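SusD superfamily protein (Bacteroides thetaiotaomicron VPI-5482, PDB 3HDX) probably binds polysaccharides at the outer membrane as a SusD homologue, contributing to the carbohydrate metabolism of this gut bacterium. Local coordinates at residues Ala80-Ala85 against Ala116-Ala121; Tyr158-Leu163 against Ser201-Ile206; Ala238-Glu243 against Ser322-Asn327; Phe335-Ile340 against Met425-Arg430. One frame throughout, in Å; residues are numbered along the deposited sequence. Where two conformers were deposited one is given.

Interaction 1: residues Ala80-Ala85 against Ala116-Ala121; sequences AVINAA and ALRAFA
Val-81, Ile-82 and Ala-85 of helix 76-91 face Arg-118 and Ala-121 of helix 104-129 across segment axes that approach to 8.8 Å and run nearly antiparallel, with 156° between their N-to-C directions. The backbones come closest at Ile-82 and Arg-118, whose CA atoms lie 4.9 Å apart. The small Ala-85 and Ala-121 beside this pair probably help the helices to come so close. Ala-85 sets its CB against Arg-118 CB (3.8 Å). Ala-121 CB is received by two branched side chains, Val-81 CG1 at 3.9 Å and Ile-82 CG1 slightly farther off. Val-81 CG1, turned anti to the backbone N (chi1 173°), also rests near the carbonyl oxygen of Leu-117. Arg-118 spends its aliphatic length on the first helix: it crosses Ile-82 at about a right angle, its CG beside Ile-82 CG1 and its CD 3.9 Å from Ile-82 O and 4.0 Å from Ile-82 CG2. Beyond a bend at chi3 (69°), the guanidinium NH1 hydrogen-bonds Ser-86 OG on helix 76-91 and NH2 makes a salt bridge to Glu-162 on helix 152-169. Ser-86 OG is itself hydrogen-bonded to Ile-82 O, and the arginine head is thereby tied to both neighbouring helices. No hydrogen bond joins the two segments directly; all the touching residues are buried, and helix 11-30 adds Thr-25 and Val-21 alongside Val-81 and Leu-117. The arrangement is a near-antiparallel helix pair, consistent with the TPR-like helical region expected of SusD-family proteins.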
loop_
_atom_site.group_PDB
_atom_site.type_symbol
_atom_site.label_atom_id
_atom_site.label_comp_id
_atom_site.label_asym_id
_atom_site.label_seq_id
_atom_site.Cartn_x
_atom_site.Cartn_y
_atom_site.Cartn_z
ATOM N N ALA A 80 -17.237 -3.304 3.042
ATOM C CA ALA A 80 -17.382 -3.395 4.499
ATOM C C ALA A 80 -16.729 -2.188 5.190
ATOM O O ALA A 80 -17.259 -1.652 6.175
ATOM C CB ALA A 80 -16.825 -4.721 5.050
ATOM N N VAL A 81 -15.567 -1.772 4.675
ATOM C CA VAL A 81 -14.892 -0.580 5.221
ATOM C C VAL A 81 -15.753 0.672 4.980
ATOM O O VAL A 81 -15.990 1.477 5.885
ATOM C CB VAL A 81 -13.537 -0.354 4.549
ATOM C CG1 VAL A 81 -12.909 0.993 5.001
ATOM C CG2 VAL A 81 -12.595 -1.544 4.778
ATOM N N ILE A 82 -16.138 0.847 3.721
ATOM C CA ILE A 82 -16.887 2.030 3.265
ATOM C C ILE A 82 -18.191 2.178 4.085
ATOM O O ILE A 82 -18.495 3.244 4.579
ATOM C CB ILE A 82 -17.169 1.910 1.746
ATOM C CG1 ILE A 82 -15.839 2.066 0.965
ATOM C CG2 ILE A 82 -18.249 2.914 1.263
ATOM C CD1 ILE A 82 -15.842 1.439 -0.457
ATOM N N ASN A 83 -18.927 1.082 4.263
ATOM C CA ASN A 83 -20.193 1.119 4.982
ATOM C C ASN A 83 -19.978 1.407 6.487
ATOM O O ASN A 83 -20.704 2.217 7.097
ATOM C CB ASN A 83 -20.958 -0.189 4.754
ATOM C CG ASN A 83 -22.435 -0.046 4.986
ATOM O OD1 ASN A 83 -22.999 1.016 4.735
ATOM N ND2 ASN A 83 -23.072 -1.121 5.390
ATOM N N ALA A 84 -18.987 0.761 7.097
ATOM C CA ALA A 84 -18.693 1.008 8.520
ATOM C C ALA A 84 -18.299 2.480 8.746
ATOM O O ALA A 84 -18.713 3.115 9.739
ATOM C CB ALA A 84 -17.603 0.068 9.024
ATOM N N ALA A 85 -17.499 3.033 7.827
ATOM C CA ALA A 85 -17.137 4.467 7.888
ATOM C C ALA A 85 -18.377 5.359 7.732
ATOM O O ALA A 85 -18.551 6.285 8.514
ATOM C CB ALA A 85 -16.074 4.799 6.807
ATOM N N ALA A 116 -11.039 9.396 5.868
ATOM C CA ALA A 116 -9.803 9.083 5.142
ATOM C C ALA A 116 -9.699 7.582 4.819
ATOM O O ALA A 116 -9.239 7.219 3.731
ATOM C CB ALA A 116 -8.566 9.577 5.939
ATOM N N LEU A 117 -10.104 6.726 5.761
ATOM C CA LEU A 117 -10.078 5.292 5.528
ATOM C C LEU A 117 -11.026 4.897 4.395
ATOM O O LEU A 117 -10.704 4.041 3.564
ATOM C CB LEU A 117 -10.360 4.514 6.818
ATOM C CG LEU A 117 -9.270 4.547 7.893
ATOM C CD1 LEU A 117 -9.820 4.082 9.262
ATOM C CD2 LEU A 117 -8.087 3.664 7.508
ATOM N N ARG A 118 -12.209 5.494 4.379
ATOM C CA ARG A 118 -13.158 5.249 3.287
ATOM C C ARG A 118 -12.553 5.665 1.934
ATOM O O ARG A 118 -12.684 4.933 0.941
ATOM C CB ARG A 118 -14.487 5.944 3.557
ATOM C CG ARG A 118 -15.486 5.849 2.419
ATOM C CD ARG A 118 -16.868 6.325 2.848
ATOM N NE ARG A 118 -16.860 7.777 3.077
ATOM C CZ ARG A 118 -17.930 8.517 3.363
ATOM N NH1 ARG A 118 -19.121 7.941 3.582
ATOM N NH2 ARG A 118 -17.803 9.836 3.492
ATOM N N ALA A 119 -11.938 6.869 1.905
ATOM C CA ALA A 119 -11.320 7.382 0.694
ATOM C C ALA A 119 -10.169 6.482 0.232
ATOM O O ALA A 119 -10.022 6.214 -0.976
ATOM C CB ALA A 119 -10.847 8.842 0.885
ATOM N N PHE A 120 -9.370 6.011 1.192
ATOM C CA PHE A 120 -8.286 5.044 0.894
ATOM C C PHE A 120 -8.847 3.762 0.290
ATOM O O PHE A 120 -8.301 3.258 -0.710
ATOM C CB PHE A 120 -7.462 4.769 2.159
ATOM C CG PHE A 120 -6.431 3.703 2.000
ATOM C CD1 PHE A 120 -5.269 3.946 1.291
ATOM C CD2 PHE A 120 -6.634 2.446 2.555
ATOM C CE1 PHE A 120 -4.302 2.932 1.163
ATOM C CE2 PHE A 120 -5.681 1.439 2.417
ATOM C CZ PHE A 120 -4.517 1.684 1.730
ATOM N N ALA A 121 -9.911 3.230 0.896
ATOM C CA ALA A 121 -10.532 2.014 0.379
ATOM C C ALA A 121 -10.967 2.204 -1.066
ATOM O O ALA A 121 -10.712 1.330 -1.916
ATOM C CB ALA A 121 -11.731 1.573 1.289
#

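Interaction 2: residues Tyr158-Leu163 against Ser201-Ile206; sequences YAKAEL and SVLAHI
Leu-163 on helix 152-169 meets Val-202, Leu-203 and Ile-206 on helix 196-209, and apolar contacts make up most of this interface. The segment axes pass 9.9 Å apart at 154°, near antiparallel, with branched side chains filling the gap. Leu-163 and Ile-206 reach toward each other tip to tip, CD1 to CD1 at 3.5 Å. The same Leu-163 CD1 lies 3.5 Å from Val-202 CG1, although here the two side chains cross at about a right angle. Nearer the leucine backbone, Leu-163 CB sits 3.9 Å from Leu-203 CG. Ala-159 CB completes the apolar group at 4.1 Å from Ile-206 CD1. A second kind of contact sets methyl groups against the backbone and the aliphatic part of Lys-160. Leu-203 CD2 lies over the backbone of Lys-160, 3.7 Å from its carbonyl oxygen. The aliphatic chain of Lys-160 runs past Ile-206, CG and CD both lying beside Ile-206 CG2, the CG at 3.6 Å. Ile-206 can serve both neighbours because its branches diverge: CG2, anti to the backbone N, faces the lysine, while CG1 (chi1 -70°) carries CD1 to the leucine. The lysine has a second deposited conformer; in the one described, its chain bends at chi3 and NZ hydrogen-bonds Gln-210 OE1. Phe-120 and Phe-123 of helix 104-129 border Val-202 and Ile-206 from a third helix. With no hydrogen bond or salt bridge between the segments, the two helices are held by shape and hydrophobic burial, and the one charged group among the touching residues is directed past the hydrocarbon to a polar partner.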
loop_
_atom_site.group_PDB
_atom_site.type_symbol
_atom_site.label_atom_id
_atom_site.label_comp_id
_atom_site.label_asym_id
_atom_site.label_seq_id
_atom_site.Cartn_x
_atom_site.Cartn_y
_atom_site.Cartn_z
ATOM N N TYR A 158 -14.089 11.840 -5.997
ATOM C CA TYR A 158 -14.737 11.760 -4.679
ATOM C C TYR A 158 -13.668 11.508 -3.594
ATOM O O TYR A 158 -13.620 12.240 -2.570
ATOM C CB TYR A 158 -15.808 10.639 -4.670
ATOM C CG TYR A 158 -16.375 10.311 -3.310
ATOM C CD1 TYR A 158 -17.361 11.094 -2.742
ATOM C CD2 TYR A 158 -15.900 9.216 -2.596
ATOM C CE1 TYR A 158 -17.920 10.780 -1.529
ATOM C CE2 TYR A 158 -16.452 8.873 -1.391
ATOM C CZ TYR A 158 -17.452 9.674 -0.839
ATOM O OH TYR A 158 -17.982 9.342 0.374
ATOM N N ALA A 159 -12.793 10.528 -3.835
ATOM C CA ALA A 159 -11.746 10.185 -2.861
ATOM C C ALA A 159 -10.822 11.381 -2.556
ATOM O O ALA A 159 -10.514 11.654 -1.396
ATOM C CB ALA A 159 -10.991 8.961 -3.264
ATOM N N LYS A 160 -10.449 12.116 -3.603
ATOM C CA LYS A 160 -9.561 13.287 -3.439
ATOM C C LYS A 160 -10.233 14.369 -2.580
ATOM O O LYS A 160 -9.624 14.899 -1.661
ATOM C CB LYS A 160 -9.128 13.880 -4.796
ATOM C CG LYS A 160 -8.069 13.055 -5.560
ATOM C CD LYS A 160 -7.607 13.728 -6.860
ATOM C CE LYS A 160 -8.715 13.733 -7.917
ATOM N NZ LYS A 160 -8.373 14.416 -9.227
ATOM N N ALA A 161 -11.499 14.656 -2.874
ATOM C CA ALA A 161 -12.227 15.701 -2.140
ATOM C C ALA A 161 -12.423 15.297 -0.687
ATOM O O ALA A 161 -12.261 16.115 0.230
ATOM C CB ALA A 161 -13.559 16.040 -2.826
ATOM N N GLU A 162 -12.707 14.012 -0.474
ATOM C CA GLU A 162 -12.860 13.503 0.881
ATOM C C GLU A 162 -11.576 13.600 1.681
ATOM O O GLU A 162 -11.614 13.967 2.858
ATOM C CB GLU A 162 -13.330 12.041 0.873
ATOM C CG GLU A 162 -14.744 11.862 0.343
ATOM C CD GLU A 162 -15.769 12.260 1.353
ATOM O OE1 GLU A 162 -15.739 11.763 2.517
ATOM O OE2 GLU A 162 -16.630 13.105 0.967
ATOM N N LEU A 163 -10.446 13.283 1.043
ATOM C CA LEU A 163 -9.140 13.341 1.717
ATOM C C LEU A 163 -8.778 14.782 2.063
ATOM O O LEU A 163 -8.290 15.077 3.173
ATOM C CB LEU A 163 -8.042 12.690 0.868
ATOM C CG LEU A 163 -8.114 11.166 0.873
ATOM C CD1 LEU A 163 -7.447 10.565 -0.394
ATOM C CD2 LEU A 163 -7.548 10.520 2.173
ATOM N N SER A 201 -0.446 11.240 1.530
ATOM C CA SER A 201 0.195 10.150 0.784
ATOM C C SER A 201 -0.794 9.489 -0.163
ATOM O O SER A 201 -0.418 9.139 -1.293
ATOM C CB SER A 201 0.875 9.110 1.705
ATOM O OG SER A 201 -0.032 8.196 2.291
ATOM N N VAL A 202 -2.046 9.345 0.280
ATOM C CA VAL A 202 -3.087 8.782 -0.576
ATOM C C VAL A 202 -3.328 9.761 -1.725
ATOM O O VAL A 202 -3.480 9.330 -2.870
ATOM C CB VAL A 202 -4.373 8.382 0.214
ATOM C CG1 VAL A 202 -5.393 7.738 -0.737
ATOM C CG2 VAL A 202 -4.029 7.444 1.363
ATOM N N LEU A 203 -3.462 11.063 -1.418
ATOM C CA LEU A 203 -3.620 12.091 -2.480
ATOM C C LEU A 203 -2.503 12.015 -3.504
ATOM O O LEU A 203 -2.759 12.003 -4.703
ATOM C CB LEU A 203 -3.701 13.520 -1.906
ATOM C CG LEU A 203 -5.029 13.910 -1.259
ATOM C CD1 LEU A 203 -4.830 15.253 -0.576
ATOM C CD2 LEU A 203 -6.104 14.036 -2.325
ATOM N N ALA A 204 -1.261 11.957 -3.022
ATOM C CA ALA A 204 -0.118 11.897 -3.935
ATOM C C ALA A 204 -0.230 10.710 -4.902
ATOM O O ALA A 204 -0.006 10.848 -6.094
ATOM C CB ALA A 204 1.226 11.830 -3.152
ATOM N N HIS A 205 -0.555 9.555 -4.341
ATOM C CA HIS A 205 -0.704 8.345 -5.145
ATOM C C HIS A 205 -1.922 8.341 -6.065
ATOM O O HIS A 205 -1.852 7.769 -7.159
ATOM C CB HIS A 205 -0.566 7.089 -4.287
ATOM C CG HIS A 205 0.857 6.709 -4.048
ATOM N ND1 HIS A 205 1.663 6.271 -5.081
ATOM C CD2 HIS A 205 1.611 6.664 -2.919
ATOM C CE1 HIS A 205 2.862 5.994 -4.594
ATOM N NE2 HIS A 205 2.865 6.239 -3.292
ATOM N N ILE A 206 -3.067 8.869 -5.613
ATOM C CA ILE A 206 -4.226 8.984 -6.498
ATOM C C ILE A 206 -3.807 9.836 -7.700
ATOM O O ILE A 206 -4.031 9.461 -8.858
ATOM C CB ILE A 206 -5.431 9.674 -5.827
ATOM C CG1 ILE A 206 -6.041 8.768 -4.747
ATOM C CG2 ILE A 206 -6.494 10.048 -6.885
ATOM C CD1 ILE A 206 -6.999 9.484 -3.732
#

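Interaction 3: residues Ala238-Glu243 against Ser322-Asn327; sequences ADLTSE and SYYVQN
Thr-241, at the end of the short helix 237-241, points its CB toward the turn that carries Tyr-323 and Tyr-324. The CB stands 3.8 Å from the carbonyl oxygen of Tyr-323, and from there the side chain forks. OG1, placed between the backbone N and carbonyl carbon by a chi1 of 61°, approaches the Tyr-323 ring obliquely, 3.3 Å from CD1. Its hydrogen bond is made within its own helix, to Ile-237 O, so the hydroxyl already has a polar partner where it adjoins the ring. The methyl CG2 lies 3.5 Å from Tyr-323 O and, at 4.3 Å from Tyr-324 CD1, meets the second ring at its edge. Tyr-323 continues along the helix, with CE1 at 4.0 Å from Ala-238 CA, while Tyr-324 OH comes near Leu-240 CD2. That phenol is hydrogen-bonded to Arg-422 O and to Lys-337 NZ. A water bridges the segments, accepting from Gln-326 NE2 (3.0 Å) and donating to Glu-243 OE2 (3.3 Å). Val-325 O, at the start of strand 325-326, accepts both the backbone N of Ser-322 and its OG (2.8 Å), which closes the turn. The strand pairs antiparallel with strand 334-335 through backbone bonding of Gln-326 with Val-334. Helix 237-241 thus packs against the turn leading into this two-stranded sheet, its C-terminal end set against the two tyrosines.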
loop_
_atom_site.group_PDB
_atom_site.type_symbol
_atom_site.label_atom_id
_atom_site.label_comp_id
_atom_site.label_asym_id
_atom_site.label_seq_id
_atom_site.Cartn_x
_atom_site.Cartn_y
_atom_site.Cartn_z
ATOM N N ALA A 238 19.205 -2.215 8.020
ATOM C CA ALA A 238 19.037 -3.051 9.208
ATOM C C ALA A 238 17.659 -2.832 9.832
ATOM O O ALA A 238 16.962 -3.790 10.170
ATOM C CB ALA A 238 20.138 -2.800 10.242
ATOM N N ASP A 239 17.272 -1.575 9.983
ATOM C CA ASP A 239 15.940 -1.237 10.575
ATOM C C ASP A 239 14.773 -1.604 9.661
ATOM O O ASP A 239 13.676 -1.893 10.142
ATOM C CB ASP A 239 15.870 0.239 10.985
ATOM C CG ASP A 239 16.717 0.572 12.225
ATOM O OD1 ASP A 239 17.119 -0.353 12.987
ATOM O OD2 ASP A 239 16.969 1.780 12.472
ATOM N N LEU A 240 15.008 -1.637 8.362
ATOM C CA LEU A 240 13.945 -2.023 7.453
ATOM C C LEU A 240 13.620 -3.501 7.570
ATOM O O LEU A 240 12.458 -3.875 7.505
ATOM C CB LEU A 240 14.333 -1.695 6.008
ATOM C CG LEU A 240 13.342 -2.012 4.889
ATOM C CD1 LEU A 240 12.018 -1.243 5.080
ATOM C CD2 LEU A 240 13.983 -1.711 3.535
ATOM N N THR A 241 14.653 -4.316 7.759
ATOM C CA THR A 241 14.545 -5.765 7.666
ATOM C C THR A 241 14.556 -6.520 8.994
ATOM O O THR A 241 14.250 -7.718 9.014
ATOM C CB THR A 241 15.705 -6.291 6.770
ATOM O OG1 THR A 241 16.981 -5.952 7.351
ATOM C CG2 THR A 241 15.601 -5.729 5.368
ATOM N N SER A 242 14.882 -5.826 10.091
ATOM C CA SER A 242 14.958 -6.447 11.399
ATOM C C SER A 242 13.630 -7.018 11.857
ATOM O O SER A 242 12.555 -6.490 11.558
ATOM C CB SER A 242 15.351 -5.393 12.453
ATOM O OG SER A 242 15.353 -5.939 13.747
ATOM N N GLU A 243 13.731 -8.029 12.716
ATOM C CA GLU A 243 12.589 -8.677 13.358
ATOM C C GLU A 243 11.819 -7.676 14.258
ATOM O O GLU A 243 10.653 -7.878 14.578
ATOM C CB GLU A 243 13.087 -9.883 14.182
ATOM C CG GLU A 243 13.682 -11.043 13.357
ATOM C CD GLU A 243 15.189 -10.968 12.943
ATOM O OE1 GLU A 243 15.857 -9.877 13.031
ATOM O OE2 GLU A 243 15.670 -12.050 12.486
ATOM N N SER A 322 21.922 -12.222 2.953
ATOM C CA SER A 322 21.988 -10.839 2.551
ATOM C C SER A 322 20.804 -10.215 3.293
ATOM O O SER A 322 19.991 -10.938 3.917
ATOM C CB SER A 322 21.791 -10.723 1.049
ATOM O OG SER A 322 20.531 -11.277 0.667
ATOM N N TYR A 323 20.643 -8.897 3.202
ATOM C CA TYR A 323 19.527 -8.258 3.927
ATOM C C TYR A 323 18.128 -8.619 3.402
ATOM O O TYR A 323 17.187 -8.674 4.186
ATOM C CB TYR A 323 19.698 -6.751 4.036
ATOM C CG TYR A 323 20.624 -6.368 5.164
ATOM C CD1 TYR A 323 20.182 -6.418 6.484
ATOM C CD2 TYR A 323 21.914 -5.907 4.929
ATOM C CE1 TYR A 323 21.022 -6.056 7.565
ATOM C CE2 TYR A 323 22.759 -5.542 6.003
ATOM C CZ TYR A 323 22.299 -5.605 7.303
ATOM O OH TYR A 323 23.142 -5.246 8.347
ATOM N N TYR A 324 18.012 -8.920 2.115
ATOM C CA TYR A 324 16.727 -9.349 1.540
ATOM C C TYR A 324 16.508 -10.839 1.425
ATOM O O TYR A 324 15.354 -11.267 1.382
ATOM C CB TYR A 324 16.559 -8.764 0.144
ATOM C CG TYR A 324 15.939 -7.375 0.040
ATOM C CD1 TYR A 324 15.887 -6.477 1.115
ATOM C CD2 TYR A 324 15.425 -6.963 -1.190
ATOM C CE1 TYR A 324 15.308 -5.228 0.973
ATOM C CE2 TYR A 324 14.867 -5.727 -1.346
ATOM C CZ TYR A 324 14.808 -4.854 -0.270
ATOM O OH TYR A 324 14.232 -3.618 -0.353
ATOM N N VAL A 325 17.592 -11.616 1.310
ATOM C CA VAL A 325 17.489 -13.022 0.950
ATOM C C VAL A 325 18.418 -13.910 1.794
ATOM O O VAL A 325 19.575 -13.579 2.030
ATOM C CB VAL A 325 17.849 -13.183 -0.557
ATOM C CG1 VAL A 325 17.734 -14.626 -0.998
ATOM C CG2 VAL A 325 16.956 -12.284 -1.434
ATOM N N GLN A 326 17.911 -15.064 2.180
ATOM C CA GLN A 326 18.667 -16.083 2.912
ATOM C C GLN A 326 18.711 -17.374 2.102
ATOM O O GLN A 326 18.015 -17.531 1.090
ATOM C CB GLN A 326 18.053 -16.328 4.283
ATOM C CG GLN A 326 18.376 -15.229 5.285
ATOM C CD GLN A 326 17.780 -15.466 6.635
ATOM O OE1 GLN A 326 17.572 -16.620 7.053
ATOM N NE2 GLN A 326 17.585 -14.392 7.372
ATOM N N ASN A 327 19.564 -18.307 2.546
ATOM C CA ASN A 327 19.702 -19.601 1.880
ATOM C C ASN A 327 20.200 -19.469 0.453
ATOM O O ASN A 327 19.745 -20.195 -0.464
ATOM C CB ASN A 327 18.411 -20.430 1.929
ATOM C CG ASN A 327 17.921 -20.692 3.308
ATOM O OD1 ASN A 327 18.591 -20.421 4.300
ATOM N ND2 ASN A 327 16.741 -21.296 3.379
HETATM O O HOH W 1 17.064 -14.048 10.261
#

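Interaction 4: residues Phe335-Ile340 against Met425-Arg430; sequences FSKIKI and MGEGWR. With EDO (1,2-ethanediol), chain E.
A buried ammonium group joins the chain following strand 334-335 to the loop between helices 409-423 and 430-441: Lys-337 NZ is gripped by Met-425 O at 2.8 Å and, in a salt bridge, by Glu-427 OE2 at 2.7 Å. The lysine reaches them fully extended, with CG anti to the backbone N (chi1 178°), and crosses Glu-427 at about a right angle. The carboxylate offers its anti lone pair, and its OE2 is shared with Arg-362. Glu-423 O and Tyr-324 OH are further partners of NZ, which therefore sits where helix 409-423 gives out; the carbonyls gathered there would probably help stabilise its positive charge. Beside the lysine is a Met-aromatic contact: the selenium of Met-425, a selenomethionine, lies 3.6 Å from Phe-335 CE1, and its direction from the ring centroid is oblique, 59° off the normal. Phe-335 CE2 also comes within 4.2 Å of Gly-426 CA, where the ring leaves no room for a side chain. Ile-338 CD1 covers the Gly-426 carbonyl oxygen at 3.6 Å. Farther along, Arg-430 holds an ethanediol molecule, probably from the crystallisation liquor: NH1 and NH2 both donate to its O1, which lies at the guanidinium edge, NH1 at 2.8 Å, while NH2 also reaches O2. Glu-418 OE2 binds the same molecule.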
loop_
_atom_site.group_PDB
_atom_site.type_symbol
_atom_site.label_atom_id
_atom_site.label_comp_id
_atom_site.label_asym_id
_atom_site.label_seq_id
_atom_site.Cartn_x
_atom_site.Cartn_y
_atom_site.Cartn_z
ATOM N N PHE A 335 13.155 -15.258 0.320
ATOM C CA PHE A 335 13.020 -13.809 0.428
ATOM C C PHE A 335 12.627 -13.534 1.895
ATOM O O PHE A 335 11.464 -13.708 2.320
ATOM C CB PHE A 335 11.986 -13.306 -0.563
ATOM C CG PHE A 335 11.796 -11.833 -0.535
ATOM C CD1 PHE A 335 12.731 -11.032 -1.158
ATOM C CD2 PHE A 335 10.713 -11.236 0.115
ATOM C CE1 PHE A 335 12.625 -9.666 -1.173
ATOM C CE2 PHE A 335 10.584 -9.825 0.106
ATOM C CZ PHE A 335 11.531 -9.063 -0.563
ATOM N N SER A 336 13.633 -13.112 2.650
ATOM C CA SER A 336 13.546 -12.954 4.088
ATOM C C SER A 336 13.477 -11.505 4.559
ATOM O O SER A 336 13.540 -11.246 5.759
ATOM C CB SER A 336 14.765 -13.666 4.706
ATOM O OG SER A 336 15.967 -13.109 4.207
ATOM N N LYS A 337 13.310 -10.555 3.628
ATOM C CA LYS A 337 13.239 -9.134 3.973
ATOM C C LYS A 337 12.280 -8.863 5.140
ATOM O O LYS A 337 12.603 -8.121 6.054
ATOM C CB LYS A 337 12.796 -8.335 2.750
ATOM C CG LYS A 337 12.625 -6.863 2.964
ATOM C CD LYS A 337 12.005 -6.211 1.761
ATOM C CE LYS A 337 11.754 -4.721 1.996
ATOM N NZ LYS A 337 11.337 -3.965 0.742
ATOM N N ILE A 338 11.080 -9.425 5.024
ATOM C CA ILE A 338 9.979 -9.242 5.973
ATOM C C ILE A 338 9.872 -10.564 6.739
ATOM O O ILE A 338 9.589 -11.634 6.152
ATOM C CB ILE A 338 8.660 -8.839 5.255
ATOM C CG1 ILE A 338 8.903 -7.610 4.356
ATOM C CG2 ILE A 338 7.554 -8.637 6.297
ATOM C CD1 ILE A 338 7.676 -7.001 3.708
ATOM N N LYS A 339 10.109 -10.491 8.040
ATOM C CA LYS A 339 10.248 -11.701 8.903
ATOM C C LYS A 339 9.879 -11.433 10.380
ATOM O O LYS A 339 10.690 -11.572 11.317
ATOM C CB LYS A 339 11.663 -12.287 8.731
ATOM C CG LYS A 339 12.796 -11.320 8.966
ATOM C CD LYS A 339 14.177 -11.992 8.864
ATOM C CE LYS A 339 15.284 -10.995 9.001
ATOM N NZ LYS A 339 15.249 -10.003 7.885
ATOM N N ILE A 340 8.634 -11.007 10.561
ATOM C CA ILE A 340 8.091 -10.659 11.882
ATOM C C ILE A 340 7.386 -11.930 12.397
ATOM O O ILE A 340 6.192 -12.173 12.164
ATOM C CB ILE A 340 7.164 -9.441 11.815
ATOM C CG1 ILE A 340 7.816 -8.279 11.054
ATOM C CG2 ILE A 340 6.808 -9.005 13.216
ATOM C CD1 ILE A 340 9.219 -7.834 11.570
HETATM N N MSE A 425 10.402 -3.829 -2.842
HETATM C CA MSE A 425 10.150 -5.253 -3.109
HETATM C C MSE A 425 9.422 -5.889 -1.908
HETATM O O MSE A 425 9.856 -5.746 -0.766
HETATM C CB MSE A 425 11.486 -5.948 -3.394
HETATM C CG MSE A 425 11.355 -7.405 -3.852
HETATM SE SE MSE A 425 13.047 -8.122 -4.435
HETATM C CE MSE A 425 13.287 -7.272 -6.132
ATOM N N GLY A 426 8.310 -6.558 -2.189
ATOM C CA GLY A 426 7.521 -7.163 -1.152
ATOM C C GLY A 426 6.574 -6.255 -0.364
ATOM O O GLY A 426 5.938 -6.710 0.619
ATOM N N GLU A 427 6.449 -4.991 -0.804
ATOM C CA GLU A 427 5.575 -4.012 -0.144
ATOM C C GLU A 427 4.318 -3.642 -0.934
ATOM O O GLU A 427 3.649 -2.647 -0.624
ATOM C CB GLU A 427 6.372 -2.786 0.252
ATOM C CG GLU A 427 7.506 -3.094 1.219
ATOM C CD GLU A 427 8.363 -1.915 1.539
ATOM O OE1 GLU A 427 7.851 -0.782 1.806
ATOM O OE2 GLU A 427 9.608 -2.097 1.546
ATOM N N GLY A 428 3.964 -4.462 -1.919
ATOM C CA GLY A 428 2.712 -4.296 -2.659
ATOM C C GLY A 428 2.683 -3.214 -3.709
ATOM O O GLY A 428 1.601 -2.791 -4.122
ATOM N N TRP A 429 3.858 -2.841 -4.224
ATOM C CA TRP A 429 4.000 -1.754 -5.217
ATOM C C TRP A 429 4.281 -2.135 -6.655
ATOM O O TRP A 429 3.839 -1.429 -7.555
ATOM C CB TRP A 429 5.097 -0.762 -4.772
ATOM C CG TRP A 429 4.604 0.152 -3.710
ATOM C CD1 TRP A 429 4.950 0.194 -2.401
ATOM C CD2 TRP A 429 3.641 1.177 -3.916
ATOM N NE1 TRP A 429 4.226 1.177 -1.738
ATOM C CE2 TRP A 429 3.401 1.793 -2.641
ATOM C CE3 TRP A 429 2.904 1.601 -5.045
ATOM C CZ2 TRP A 429 2.449 2.793 -2.469
ATOM C CZ3 TRP A 429 1.992 2.628 -4.877
ATOM C CH2 TRP A 429 1.763 3.203 -3.600
ATOM N N ARG A 430 4.994 -3.240 -6.864
ATOM C CA ARG A 430 5.532 -3.560 -8.193
ATOM C C ARG A 430 4.520 -3.510 -9.338
ATOM O O ARG A 430 4.770 -2.916 -10.367
ATOM C CB ARG A 430 6.270 -4.887 -8.155
ATOM C CG ARG A 430 6.887 -5.349 -9.429
ATOM C CD ARG A 430 7.903 -4.393 -10.050
ATOM N NE ARG A 430 8.474 -5.010 -11.232
ATOM C CZ ARG A 430 9.160 -4.407 -12.207
ATOM N NH1 ARG A 430 9.445 -3.117 -12.184
ATOM N NH2 ARG A 430 9.596 -5.140 -13.222
HETATM C C1 EDO E . 10.691 -2.795 -15.930
HETATM O O1 EDO E . 10.976 -2.878 -14.520
HETATM C C2 EDO E . 11.106 -4.066 -16.628
HETATM O O2 EDO E . 10.346 -5.145 -16.081
#

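How the interactions relate
The four contacts follow one another along the chain, each closing before the next opens. Interactions 1 and 2, with centres 13 Å apart, are joined where helix 104-129 lies against helix 152-169 and Ala-119 packs on Leu-163. Interactions 3 and 4, 10 Å apart between centres, lie on the other side of the chain's centre and share strand pairing 325-326 with 334-335; Lys-339 NZ links them further through Thr-241 O. Although the centres of interactions 2 and 4 are 25 Å apart, His-205 stacks on Trp-429. This ring pair is one of the places where the N-terminal helices meet the region holding interactions 3 and 4.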